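PDB 3C2G: beta-catenin homolog sys-1 from Caenorhabditis elegans, which acts as a transcription coregulator in the Wnt signalling asymmetry pathway, binding the TCF factor POP-1 directly to activate or repress target genes. Local coordinates for residues I3-W14 with M26-Q36; D550-G558 with V569-L577. One frame throughout, in Å; residues are numbered along the deposited sequence.

How the interactions relate
Both contacts of this armadillo-domain chain are local in sequence, one near each end. Interaction 1 closes first, at the N terminus, where helix 3-13 turns back through a short connection onto helix 20-37 and forms the first helical pair of the domain. Some five hundred residues later interaction 2 closes a second short loop, in which the 3-10 segment 552-556 folds against helix 563-579 near the C-terminal end. The two lie in series, neither nested nor crossed, on opposite sides of the chain's centre, with about 72 Å between their nearest atoms.

Interaction 1 (I3-W14 with M26-Q36)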
# COMPACT_ATOMS: atom_id res chain seq x y z
N ILE A 3 -47.11 -25.87 15.02
CA ILE A 3 -45.75 -25.85 14.47
C ILE A 3 -44.69 -26.41 15.41
O ILE A 3 -43.82 -27.17 14.99
CB ILE A 3 -45.33 -24.44 13.98
CG1 ILE A 3 -46.06 -23.33 14.75
CG2 ILE A 3 -45.61 -24.30 12.49
CD1 ILE A 3 -45.46 -22.97 16.10
N THR A 4 -44.78 -26.04 16.68
CA THR A 4 -43.82 -26.46 17.69
C THR A 4 -43.81 -27.98 17.85
O THR A 4 -42.75 -28.62 17.86
CB THR A 4 -44.11 -25.78 19.05
OG1 THR A 4 -44.28 -24.37 18.85
CG2 THR A 4 -42.98 -26.02 20.04
N GLN A 5 -45.01 -28.56 17.94
CA GLN A 5 -45.19 -30.01 18.05
C GLN A 5 -44.80 -30.75 16.76
O GLN A 5 -44.23 -31.84 16.80
CB GLN A 5 -46.63 -30.34 18.46
N ALA A 6 -45.13 -30.14 15.61
CA ALA A 6 -44.84 -30.73 14.30
C ALA A 6 -43.34 -30.73 14.01
O ALA A 6 -42.80 -31.71 13.49
CB ALA A 6 -45.59 -29.99 13.20
N ALA A 7 -42.68 -29.63 14.37
CA ALA A 7 -41.23 -29.51 14.23
C ALA A 7 -40.53 -30.53 15.12
O ALA A 7 -39.51 -31.10 14.71
CB ALA A 7 -40.77 -28.11 14.56
N GLU A 8 -41.06 -30.76 16.32
CA GLU A 8 -40.43 -31.70 17.24
C GLU A 8 -40.65 -33.16 16.84
O GLU A 8 -39.79 -34.00 17.11
CB GLU A 8 -40.83 -31.45 18.70
CG GLU A 8 -39.94 -32.20 19.72
CD GLU A 8 -38.43 -32.18 19.37
OE1 GLU A 8 -37.88 -31.09 19.11
OE2 GLU A 8 -37.81 -33.27 19.38
N GLN A 9 -41.77 -33.46 16.20
CA GLN A 9 -41.97 -34.78 15.62
C GLN A 9 -40.96 -35.00 14.49
O GLN A 9 -40.28 -36.02 14.46
CB GLN A 9 -43.42 -34.97 15.12
CG GLN A 9 -43.85 -36.44 15.01
CD GLN A 9 -44.96 -36.69 13.99
OE1 GLN A 9 -44.92 -36.18 12.87
NE2 GLN A 9 -45.94 -37.51 14.37
N ALA A 10 -40.85 -34.01 13.61
CA ALA A 10 -39.88 -33.99 12.51
C ALA A 10 -38.44 -34.23 12.97
O ALA A 10 -37.72 -35.06 12.39
CB ALA A 10 -39.98 -32.66 11.75
N ILE A 11 -38.03 -33.52 14.02
CA ILE A 11 -36.70 -33.68 14.60
C ILE A 11 -36.51 -35.08 15.21
O ILE A 11 -35.51 -35.76 14.94
CB ILE A 11 -36.42 -32.53 15.63
CG1 ILE A 11 -36.17 -31.22 14.88
CG2 ILE A 11 -35.25 -32.88 16.56
CD1 ILE A 11 -36.41 -29.96 15.68
N ARG A 12 -37.49 -35.51 16.00
CA ARG A 12 -37.47 -36.82 16.65
C ARG A 12 -37.46 -37.96 15.63
O ARG A 12 -36.78 -38.97 15.83
CB ARG A 12 -38.67 -36.95 17.61
CG ARG A 12 -38.92 -38.36 18.15
CD ARG A 12 -40.05 -38.42 19.18
NE ARG A 12 -41.37 -38.64 18.59
CZ ARG A 12 -42.36 -37.75 18.60
NH1 ARG A 12 -42.20 -36.55 19.18
NH2 ARG A 12 -43.53 -38.04 18.03
N LEU A 13 -38.19 -37.79 14.53
CA LEU A 13 -38.39 -38.86 13.56
C LEU A 13 -37.43 -38.86 12.37
O LEU A 13 -37.39 -39.83 11.60
CB LEU A 13 -39.85 -38.86 13.08
CG LEU A 13 -40.86 -39.89 13.64
CD1 LEU A 13 -40.73 -40.15 15.15
CD2 LEU A 13 -42.29 -39.48 13.29
N TRP A 14 -36.67 -37.78 12.21
CA TRP A 14 -35.85 -37.60 11.01
C TRP A 14 -35.05 -38.85 10.63
O TRP A 14 -35.14 -39.33 9.49
CB TRP A 14 -34.91 -36.39 11.13
CG TRP A 14 -34.04 -36.24 9.91
CD1 TRP A 14 -32.83 -36.83 9.69
CD2 TRP A 14 -34.34 -35.48 8.73
NE1 TRP A 14 -32.35 -36.47 8.45
CE2 TRP A 14 -33.25 -35.64 7.84
CE3 TRP A 14 -35.41 -34.66 8.34
CZ2 TRP A 14 -33.20 -35.02 6.59
CZ3 TRP A 14 -35.37 -34.04 7.09
CH2 TRP A 14 -34.27 -34.23 6.23
N MSE A 26 -40.71 -32.62 6.30
CA MSE A 26 -40.10 -32.41 7.61
C MSE A 26 -39.17 -31.19 7.61
O MSE A 26 -39.16 -30.41 8.57
CB MSE A 26 -39.37 -33.67 8.08
CG MSE A 26 -40.30 -34.82 8.51
SE MSE A 26 -39.37 -36.47 9.12
CE MSE A 26 -38.57 -37.07 7.45
N ALA A 27 -38.41 -31.02 6.53
CA ALA A 27 -37.52 -29.86 6.39
C ALA A 27 -38.28 -28.52 6.36
O ALA A 27 -37.95 -27.61 7.11
CB ALA A 27 -36.61 -30.02 5.17
N LYS A 28 -39.31 -28.42 5.51
CA LYS A 28 -40.18 -27.24 5.48
C LYS A 28 -40.73 -26.93 6.87
O LYS A 28 -40.74 -25.78 7.31
CB LYS A 28 -41.35 -27.43 4.52
CG LYS A 28 -40.97 -27.51 3.05
CD LYS A 28 -42.21 -27.74 2.17
CE LYS A 28 -41.85 -27.77 0.69
NZ LYS A 28 -43.01 -28.19 -0.17
N THR A 29 -41.19 -27.98 7.55
CA THR A 29 -41.75 -27.89 8.88
C THR A 29 -40.77 -27.26 9.86
O THR A 29 -41.07 -26.25 10.49
CB THR A 29 -42.22 -29.29 9.37
OG1 THR A 29 -43.20 -29.80 8.45
CG2 THR A 29 -42.81 -29.23 10.77
N ILE A 30 -39.58 -27.86 9.97
CA ILE A 30 -38.51 -27.33 10.83
C ILE A 30 -38.14 -25.88 10.46
O ILE A 30 -37.94 -25.05 11.35
CB ILE A 30 -37.26 -28.24 10.81
CG1 ILE A 30 -37.59 -29.60 11.44
CG2 ILE A 30 -36.08 -27.56 11.54
CD1 ILE A 30 -36.58 -30.70 11.14
N ARG A 31 -38.08 -25.58 9.17
CA ARG A 31 -37.77 -24.22 8.72
C ARG A 31 -38.85 -23.25 9.16
O ARG A 31 -38.57 -22.18 9.71
CB ARG A 31 -37.58 -24.18 7.21
CG ARG A 31 -37.17 -22.82 6.67
CD ARG A 31 -37.13 -22.81 5.15
NE ARG A 31 -36.95 -21.45 4.64
CZ ARG A 31 -37.92 -20.71 4.12
NH1 ARG A 31 -39.16 -21.18 4.00
NH2 ARG A 31 -37.64 -19.48 3.70
N THR A 32 -40.10 -23.64 8.94
CA THR A 32 -41.24 -22.83 9.31
C THR A 32 -41.22 -22.52 10.80
O THR A 32 -41.38 -21.37 11.20
CB THR A 32 -42.55 -23.52 8.92
OG1 THR A 32 -42.49 -23.86 7.53
CG2 THR A 32 -43.75 -22.62 9.18
N TRP A 33 -41.01 -23.55 11.62
CA TRP A 33 -40.92 -23.38 13.07
C TRP A 33 -39.87 -22.34 13.46
O TRP A 33 -40.14 -21.46 14.27
CB TRP A 33 -40.63 -24.72 13.74
CG TRP A 33 -40.35 -24.65 15.22
CD1 TRP A 33 -41.20 -24.21 16.20
CD2 TRP A 33 -39.14 -25.04 15.87
NE1 TRP A 33 -40.59 -24.30 17.43
CE2 TRP A 33 -39.32 -24.80 17.26
CE3 TRP A 33 -37.92 -25.55 15.43
CZ2 TRP A 33 -38.33 -25.07 18.20
CZ3 TRP A 33 -36.93 -25.82 16.37
CH2 TRP A 33 -37.14 -25.58 17.74
N ILE A 34 -38.67 -22.46 12.87
CA ILE A 34 -37.56 -21.55 13.14
C ILE A 34 -37.87 -20.13 12.69
O ILE A 34 -37.69 -19.18 13.45
CB ILE A 34 -36.23 -22.08 12.51
CG1 ILE A 34 -35.79 -23.35 13.24
CG2 ILE A 34 -35.13 -21.02 12.56
CD1 ILE A 34 -34.74 -24.17 12.52
N ARG A 35 -38.35 -19.99 11.46
CA ARG A 35 -38.74 -18.69 10.91
C ARG A 35 -39.69 -17.94 11.84
O ARG A 35 -39.56 -16.73 12.03
CB ARG A 35 -39.40 -18.84 9.54
CG ARG A 35 -38.44 -19.14 8.41
CD ARG A 35 -38.72 -18.24 7.21
NE ARG A 35 -40.06 -18.42 6.64
CZ ARG A 35 -40.70 -17.50 5.93
NH1 ARG A 35 -40.14 -16.31 5.70
NH2 ARG A 35 -41.91 -17.75 5.45
N GLN A 36 -40.64 -18.68 12.41
CA GLN A 36 -41.75 -18.11 13.17
C GLN A 36 -41.46 -17.91 14.67
O GLN A 36 -41.68 -16.82 15.19
CB GLN A 36 -43.00 -18.97 12.99
CG GLN A 36 -44.24 -18.45 13.72
CD GLN A 36 -45.27 -19.54 13.96
OE1 GLN A 36 -45.68 -20.24 13.03
NE2 GLN A 36 -45.70 -19.68 15.21
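W33 fits as a knob among I3, T4, A7 and I11, toward the I3 end of the helical hairpin that opens this armadillo domain. The axes of 3-13 and 26-36 come within 8.5 Å, their directions 134° apart, and small residues allow this: A7 and A10 face the second helix. Along W33, CB meets A7 CB at 3.5 Å. CG stands anti to the backbone N (chi1 173°), which lays the indole across the first helix; CG, CD2 and CE3 stay on A7 CB, which sits above the ring plane toward its rim. On the pyrrole side CD1 and NE1 approach T4 CA, CD1 at 3.8 Å; on the benzene side CZ3 reaches I11 CD1. Replacing this tryptophan with an alanine would probably open a gap between I3, T4 and I11 and leave A7 CB without the indole against it. Beyond the hairpin, F39 meets the indole edge-to-face, and helix 47-62 packs on I11 and I30. Farther along the interface, T29 CG2 presses on the A6-A7 peptide, 3.6 Å from A7 N, while its OG1 bonds back to H25 O. Selenomethionine M26 bends at chi3 (-68°), and its CE ends 4.1 Å from W14 CE3.

Interaction 2 (D550-G558 with V569-L577); sequences DCPLNLLNG and VLVVCDKIL
P552 and L553 meet C573 and V569 where the short 3-10 turn before helix 563-579 settles on that helix, packing through apolar side chains within the armadillo domain. The sulfur of C573 lies against the proline ring, 3.7 Å from both P552 CB and P552 CD, and also comes 3.6 Å from L553 N. Its chi1 of -78° sets SG beside its own backbone N and anti to the carbonyl carbon, on the side of the helix that faces the turn. One helical turn earlier, V569 CG1 is the second focus: it touches P552 O and L553 CA and meets L556 CG tip to tip at 3.8 Å. The other methyl, CG2, is approached more loosely by L555 CD2 at 4.3 Å. L553 also extends CD1 toward L570 CD2.

The 3-10 bonds from L555 N to P552 O, at 2.7 Å, and from L556 N to L553 O are consistent with the turn presenting P552, L553 and L556 to the helix. Further out, N554, whose CB is directed away from the helix, bonds T588 O through ND2.

Around this buried contact, helix 515-535 packs on L555 and V572, helix 591-598 on L553, L556 and L570, and helix 603-613 on L570 and C573, placing the turn and helix 563-579 within the C-terminal helical stack.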
# COMPACT_ATOMS: atom_id res chain seq x y z
N ASP A 550 24.79 25.44 17.34
CA ASP A 550 25.86 25.18 18.30
C ASP A 550 26.99 24.42 17.61
O ASP A 550 26.78 23.80 16.56
CB ASP A 550 25.31 24.37 19.48
CG ASP A 550 26.17 24.49 20.74
OD1 ASP A 550 27.22 25.19 20.72
OD2 ASP A 550 25.79 23.88 21.77
N CYS A 551 28.18 24.46 18.20
CA CYS A 551 29.38 23.81 17.67
C CYS A 551 29.14 22.48 16.96
O CYS A 551 28.89 21.47 17.62
CB CYS A 551 30.37 23.57 18.81
SG CYS A 551 31.97 23.02 18.19
N PRO A 552 29.23 22.46 15.62
CA PRO A 552 29.03 21.21 14.86
C PRO A 552 30.00 20.11 15.26
O PRO A 552 29.63 18.93 15.20
CB PRO A 552 29.26 21.63 13.41
CG PRO A 552 29.00 23.10 13.40
CD PRO A 552 29.51 23.60 14.72
N LEU A 553 31.20 20.47 15.70
CA LEU A 553 32.19 19.49 16.14
C LEU A 553 31.63 18.50 17.15
O LEU A 553 32.00 17.33 17.15
CB LEU A 553 33.46 20.18 16.68
CG LEU A 553 34.68 19.28 16.96
CD1 LEU A 553 35.01 18.34 15.78
CD2 LEU A 553 35.91 20.10 17.34
N ASN A 554 30.70 18.97 17.99
CA ASN A 554 30.04 18.13 18.99
C ASN A 554 29.18 17.00 18.39
O ASN A 554 28.78 16.07 19.10
CB ASN A 554 29.23 18.99 19.97
CG ASN A 554 30.12 19.88 20.84
OD1 ASN A 554 31.24 19.52 21.20
ND2 ASN A 554 29.61 21.06 21.19
N LEU A 555 28.89 17.08 17.09
CA LEU A 555 28.23 16.00 16.35
C LEU A 555 29.10 14.74 16.28
O LEU A 555 28.61 13.65 15.99
CB LEU A 555 27.92 16.45 14.93
CG LEU A 555 26.56 16.95 14.45
CD1 LEU A 555 25.61 17.39 15.56
CD2 LEU A 555 26.80 18.08 13.46
N LEU A 556 30.40 14.90 16.53
CA LEU A 556 31.35 13.81 16.39
C LEU A 556 31.64 13.13 17.72
O LEU A 556 32.41 12.18 17.76
CB LEU A 556 32.67 14.31 15.81
CG LEU A 556 32.69 14.93 14.41
CD1 LEU A 556 34.14 15.16 14.01
CD2 LEU A 556 31.98 14.06 13.40
N ASN A 557 31.03 13.63 18.79
CA ASN A 557 31.23 13.08 20.13
C ASN A 557 30.79 11.61 20.28
O ASN A 557 31.27 10.90 21.16
CB ASN A 557 30.57 13.98 21.19
CG ASN A 557 31.21 15.38 21.29
OD1 ASN A 557 32.30 15.63 20.76
ND2 ASN A 557 30.52 16.30 21.97
N GLY A 558 29.89 11.16 19.40
CA GLY A 558 29.51 9.76 19.35
C GLY A 558 30.53 8.92 18.59
O GLY A 558 31.66 9.36 18.34
N VAL A 569 32.29 18.06 8.80
CA VAL A 569 32.17 18.71 10.08
C VAL A 569 33.41 19.53 10.38
O VAL A 569 33.30 20.67 10.81
CB VAL A 569 31.87 17.68 11.18
CG1 VAL A 569 32.27 18.19 12.54
CG2 VAL A 569 30.38 17.31 11.14
N LEU A 570 34.58 18.96 10.11
CA LEU A 570 35.83 19.68 10.34
C LEU A 570 35.94 20.93 9.48
O LEU A 570 36.30 22.00 9.97
CB LEU A 570 37.04 18.77 10.09
CG LEU A 570 37.22 17.60 11.05
CD1 LEU A 570 38.17 16.57 10.48
CD2 LEU A 570 37.67 18.09 12.41
N VAL A 571 35.60 20.78 8.20
CA VAL A 571 35.77 21.86 7.24
C VAL A 571 34.81 23.00 7.51
O VAL A 571 35.21 24.17 7.47
CB VAL A 571 35.65 21.34 5.80
CG1 VAL A 571 35.57 22.50 4.78
CG2 VAL A 571 36.83 20.42 5.47
N VAL A 572 33.54 22.68 7.80
CA VAL A 572 32.54 23.70 8.04
C VAL A 572 32.89 24.51 9.28
O VAL A 572 32.74 25.73 9.30
CB VAL A 572 31.07 23.14 8.11
CG1 VAL A 572 30.74 22.54 9.47
CG2 VAL A 572 30.08 24.24 7.79
N CYS A 573 33.38 23.81 10.31
CA CYS A 573 33.78 24.46 11.55
C CYS A 573 34.91 25.45 11.29
O CYS A 573 34.85 26.60 11.74
CB CYS A 573 34.21 23.43 12.59
SG CYS A 573 32.83 22.62 13.39
N ASP A 574 35.92 25.01 10.54
CA ASP A 574 37.06 25.84 10.23
C ASP A 574 36.65 27.07 9.44
O ASP A 574 37.14 28.17 9.70
CB ASP A 574 38.12 25.04 9.47
CG ASP A 574 39.44 25.79 9.36
OD1 ASP A 574 40.12 25.96 10.40
OD2 ASP A 574 39.78 26.22 8.23
N LYS A 575 35.75 26.90 8.48
CA LYS A 575 35.25 28.02 7.69
C LYS A 575 34.38 28.98 8.50
O LYS A 575 34.38 30.19 8.23
CB LYS A 575 34.50 27.51 6.46
CG LYS A 575 35.40 26.95 5.38
CD LYS A 575 34.60 26.40 4.23
CE LYS A 575 35.50 25.82 3.14
NZ LYS A 575 36.33 26.87 2.48
N ILE A 576 33.65 28.47 9.49
CA ILE A 576 32.88 29.35 10.37
C ILE A 576 33.83 30.23 11.22
O ILE A 576 33.57 31.42 11.41
CB ILE A 576 31.88 28.57 11.29
CG1 ILE A 576 30.74 27.98 10.47
CG2 ILE A 576 31.29 29.49 12.35
CD1 ILE A 576 30.03 26.85 11.18
N LEU A 577 34.92 29.64 11.69
CA LEU A 577 35.84 30.35 12.57
C LEU A 577 36.73 31.33 11.82
O LEU A 577 37.20 32.31 12.41
CB LEU A 577 36.66 29.38 13.41
CG LEU A 577 35.81 28.52 14.35
CD1 LEU A 577 36.66 27.55 15.14
CD2 LEU A 577 34.99 29.40 15.29